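Local coordinates for protein uncharacterized N-acetyltransferase D2E76_00625 (Mycobacteroides abscessus, PDB 6YCA) that probably transfers an acetyl group from acetyl coenzyme A to amine substrates as an Eis-type member of the GNAT family, but cannot modify aminoglycosides, at residues D214-Y222 with V231-A239. Residues are numbered along the deposited sequence; the frame is centred on the assembly and turned at random.
Sequences DAADPVKPY and VRYRPQDTA
Arg232 takes the carboxylate of Asp214 end-on, its NH1 lying 3.2 Å from OD2 and its NH2 donating to OD1, with the planes 20° apart. Pro221 lies over one face of this guanidinium, whose NH2 also pairs with Asp252. At Tyr233 the backbone takes over: Tyr222 N donates to Tyr233 O (2.9 Å) and Tyr233 N to Tyr222 O (3.1 Å), an antiparallel hydrogen-bonded pair. Both tyrosines share a sheet face, where Tyr222 CB sits over the Tyr233 ring, 3.8 Å from its centroid. Tyr222 OH bonds to Val47 O of the second subunit, Tyr233 OH to Arg44 of that subunit and His268 of its own chain. The backbone pair lies at the open end of hairpin 222-226/229-235 in the second GNAT region, illustrating how backbone bonds join strands while charged side chains tether the preceding helix, 204-216. A kink at its third torsion (-68°) turns the Arg234 guanidinium toward Asp214, in the last helical turn, and Asp217, just beyond: NH1 bonds Asp214 OD1 weakly, NH2 is modelled doubtfully close to Asp217 OD2, and Asp217 OD1 closes an Asx turn onto Val219 N. Pro235 CG meets Val219 CG1 at 4.0 Å, and Thr238 CG2 touches that methyl.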
loop_
_atom_site.group_PDB
_atom_site.type_symbol
_atom_site.label_atom_id
_atom_site.label_comp_id
_atom_site.label_asym_id
_atom_site.label_seq_id
_atom_site.Cartn_x
_atom_site.Cartn_y
_atom_site.Cartn_z
ATOM N N ASP A 214 15.064 -24.644 -12.027
ATOM C CA ASP A 214 13.761 -25.295 -12.100
ATOM C C ASP A 214 13.576 -26.320 -10.986
ATOM O O ASP A 214 12.471 -26.470 -10.454
ATOM C CB ASP A 214 13.587 -25.965 -13.461
ATOM C CG ASP A 214 13.390 -24.968 -14.578
ATOM O OD1 ASP A 214 13.312 -23.753 -14.288
ATOM O OD2 ASP A 214 13.309 -25.405 -15.747
ATOM N N ALA A 215 14.646 -27.029 -10.615
ATOM C CA ALA A 215 14.520 -28.048 -9.577
ATOM C C ALA A 215 14.286 -27.437 -8.203
ATOM O O ALA A 215 13.579 -28.028 -7.379
ATOM C CB ALA A 215 15.760 -28.940 -9.562
ATOM N N ALA A 216 14.843 -26.252 -7.945
ATOM C CA ALA A 216 14.668 -25.627 -6.639
ATOM C C ALA A 216 13.249 -25.106 -6.452
ATOM O O ALA A 216 12.754 -25.052 -5.320
ATOM C CB ALA A 216 15.682 -24.498 -6.454
ATOM N N ASP A 217 12.589 -24.718 -7.540
ATOM C CA ASP A 217 11.235 -24.184 -7.464
ATOM C C ASP A 217 10.234 -25.334 -7.465
ATOM O O ASP A 217 10.220 -26.127 -8.413
ATOM C CB ASP A 217 10.983 -23.284 -8.668
ATOM C CG ASP A 217 9.730 -22.439 -8.519
ATOM O OD1 ASP A 217 9.021 -22.592 -7.503
ATOM O OD2 ASP A 217 9.456 -21.614 -9.420
ATOM N N PRO A 218 9.396 -25.472 -6.433
ATOM C CA PRO A 218 8.399 -26.553 -6.453
ATOM C C PRO A 218 7.343 -26.377 -7.528
ATOM O O PRO A 218 6.766 -27.375 -7.976
ATOM C CB PRO A 218 7.797 -26.512 -5.040
ATOM C CG PRO A 218 8.027 -25.119 -4.582
ATOM C CD PRO A 218 9.339 -24.692 -5.187
ATOM N N VAL A 219 7.069 -25.144 -7.951
ATOM C CA VAL A 219 6.107 -24.891 -9.020
ATOM C C VAL A 219 6.793 -25.196 -10.345
ATOM O O VAL A 219 7.720 -24.492 -10.753
ATOM C CB VAL A 219 5.581 -23.451 -8.989
ATOM C CG1 VAL A 219 4.093 -23.430 -9.256
ATOM C CG2 VAL A 219 5.869 -22.804 -7.644
ATOM N N LYS A 220 6.336 -26.226 -11.017
ATOM C CA LYS A 220 6.945 -26.588 -12.284
ATOM C C LYS A 220 6.322 -25.783 -13.416
ATOM O O LYS A 220 5.132 -25.452 -13.370
ATOM C CB LYS A 220 6.751 -28.078 -12.550
ATOM C CG LYS A 220 7.415 -28.959 -11.501
ATOM C CD LYS A 220 8.900 -28.623 -11.389
ATOM C CE LYS A 220 9.516 -29.181 -10.132
ATOM N NZ LYS A 220 10.907 -28.686 -9.977
ATOM N N PRO A 221 7.100 -25.448 -14.441
ATOM C CA PRO A 221 6.582 -24.586 -15.504
ATOM C C PRO A 221 5.842 -25.379 -16.567
ATOM O O PRO A 221 6.193 -26.508 -16.912
ATOM C CB PRO A 221 7.862 -23.977 -16.098
ATOM C CG PRO A 221 8.959 -24.969 -15.788
ATOM C CD PRO A 221 8.459 -25.934 -14.737
ATOM N N TYR A 222 4.795 -24.760 -17.091
ATOM C CA TYR A 222 4.121 -25.307 -18.252
ATOM C C TYR A 222 4.945 -24.990 -19.488
ATOM O O TYR A 222 5.557 -23.923 -19.587
ATOM C CB TYR A 222 2.726 -24.702 -18.380
ATOM C CG TYR A 222 1.813 -25.092 -17.243
ATOM C CD1 TYR A 222 1.311 -26.379 -17.144
ATOM C CD2 TYR A 222 1.463 -24.173 -16.261
ATOM C CE1 TYR A 222 0.488 -26.741 -16.100
ATOM C CE2 TYR A 222 0.635 -24.531 -15.216
ATOM C CZ TYR A 222 0.151 -25.815 -15.145
ATOM O OH TYR A 222 -0.671 -26.180 -14.113
ATOM N N VAL A 231 6.567 -21.713 -25.589
ATOM C CA VAL A 231 6.327 -20.731 -24.535
ATOM C C VAL A 231 6.293 -21.447 -23.188
ATOM O O VAL A 231 5.635 -22.480 -23.040
ATOM C CB VAL A 231 5.039 -19.910 -24.772
ATOM C CG1 VAL A 231 3.834 -20.813 -24.901
ATOM C CG2 VAL A 231 4.835 -18.913 -23.655
ATOM N N ARG A 232 7.029 -20.904 -22.217
ATOM C CA ARG A 232 7.048 -21.382 -20.840
ATOM C C ARG A 232 6.329 -20.376 -19.954
ATOM O O ARG A 232 6.572 -19.170 -20.061
ATOM C CB ARG A 232 8.482 -21.509 -20.335
ATOM C CG ARG A 232 9.219 -22.759 -20.718
ATOM C CD ARG A 232 10.662 -22.605 -20.280
ATOM N NE ARG A 232 10.763 -22.260 -18.863
ATOM C CZ ARG A 232 11.287 -23.049 -17.933
ATOM N NH1 ARG A 232 11.790 -24.231 -18.268
ATOM N NH2 ARG A 232 11.333 -22.642 -16.672
ATOM N N TYR A 233 5.455 -20.865 -19.080
ATOM C CA TYR A 233 4.758 -19.986 -18.148
ATOM C C TYR A 233 4.501 -20.702 -16.829
ATOM O O TYR A 233 4.341 -21.924 -16.788
ATOM C CB TYR A 233 3.463 -19.403 -18.736
ATOM C CG TYR A 233 2.475 -20.421 -19.260
ATOM C CD1 TYR A 233 2.561 -20.896 -20.564
ATOM C CD2 TYR A 233 1.453 -20.902 -18.454
ATOM C CE1 TYR A 233 1.650 -21.823 -21.050
ATOM C CE2 TYR A 233 0.541 -21.825 -18.928
ATOM C CZ TYR A 233 0.644 -22.285 -20.224
ATOM O OH TYR A 233 -0.263 -23.207 -20.693
ATOM N N ARG A 234 4.451 -19.919 -15.750
ATOM C CA ARG A 234 4.316 -20.444 -14.401
ATOM C C ARG A 234 3.234 -19.693 -13.635
ATOM O O ARG A 234 3.169 -18.459 -13.697
ATOM C CB ARG A 234 5.653 -20.277 -13.663
ATOM C CG ARG A 234 5.926 -21.323 -12.597
ATOM C CD ARG A 234 7.355 -21.213 -12.078
ATOM N NE ARG A 234 8.316 -21.598 -13.112
ATOM C CZ ARG A 234 9.593 -21.899 -12.888
ATOM N NH1 ARG A 234 10.379 -22.239 -13.898
ATOM N NH2 ARG A 234 10.085 -21.869 -11.655
ATOM N N PRO A 235 2.388 -20.402 -12.887
ATOM C CA PRO A 235 1.410 -19.718 -12.033
ATOM C C PRO A 235 2.104 -19.109 -10.823
ATOM O O PRO A 235 3.097 -19.639 -10.315
ATOM C CB PRO A 235 0.450 -20.842 -11.624
ATOM C CG PRO A 235 1.278 -22.077 -11.685
ATOM C CD PRO A 235 2.252 -21.869 -12.824
ATOM N N GLN A 236 1.564 -17.984 -10.351
ATOM C CA GLN A 236 2.182 -17.268 -9.240
ATOM C C GLN A 236 1.721 -17.721 -7.861
ATOM O O GLN A 236 2.239 -18.702 -7.318
ATOM C CB GLN A 236 1.990 -15.762 -9.412
ATOM C CG GLN A 236 2.643 -15.211 -10.661
ATOM C CD GLN A 236 4.152 -15.313 -10.603
ATOM O OE1 GLN A 236 4.758 -16.181 -11.235
ATOM N NE2 GLN A 236 4.769 -14.421 -9.840
ATOM N N ASP A 237 0.787 -16.993 -7.260
ATOM C CA ASP A 237 0.409 -17.238 -5.869
ATOM C C ASP A 237 -0.547 -18.429 -5.802
ATOM O O ASP A 237 -1.754 -18.303 -5.580
ATOM C CB ASP A 237 -0.162 -15.978 -5.237
ATOM C CG ASP A 237 0.794 -14.806 -5.327
ATOM O OD1 ASP A 237 1.958 -14.957 -4.897
ATOM O OD2 ASP A 237 0.391 -13.741 -5.839
ATOM N N THR A 238 0.035 -19.617 -5.983
ATOM C CA THR A 238 -0.760 -20.836 -6.069
ATOM C C THR A 238 -1.461 -21.144 -4.754
ATOM O O THR A 238 -2.497 -21.821 -4.747
ATOM C CB THR A 238 0.129 -22.005 -6.480
ATOM O OG1 THR A 238 1.101 -22.240 -5.456
ATOM C CG2 THR A 238 0.842 -21.698 -7.791
ATOM N N ALA A 239 -0.905 -20.675 -3.633
ATOM C CA ALA A 239 -1.552 -20.903 -2.348
ATOM C C ALA A 239 -2.910 -20.215 -2.272
ATOM O O ALA A 239 -3.781 -20.652 -1.512
ATOM C CB ALA A 239 -0.647 -20.427 -1.212
#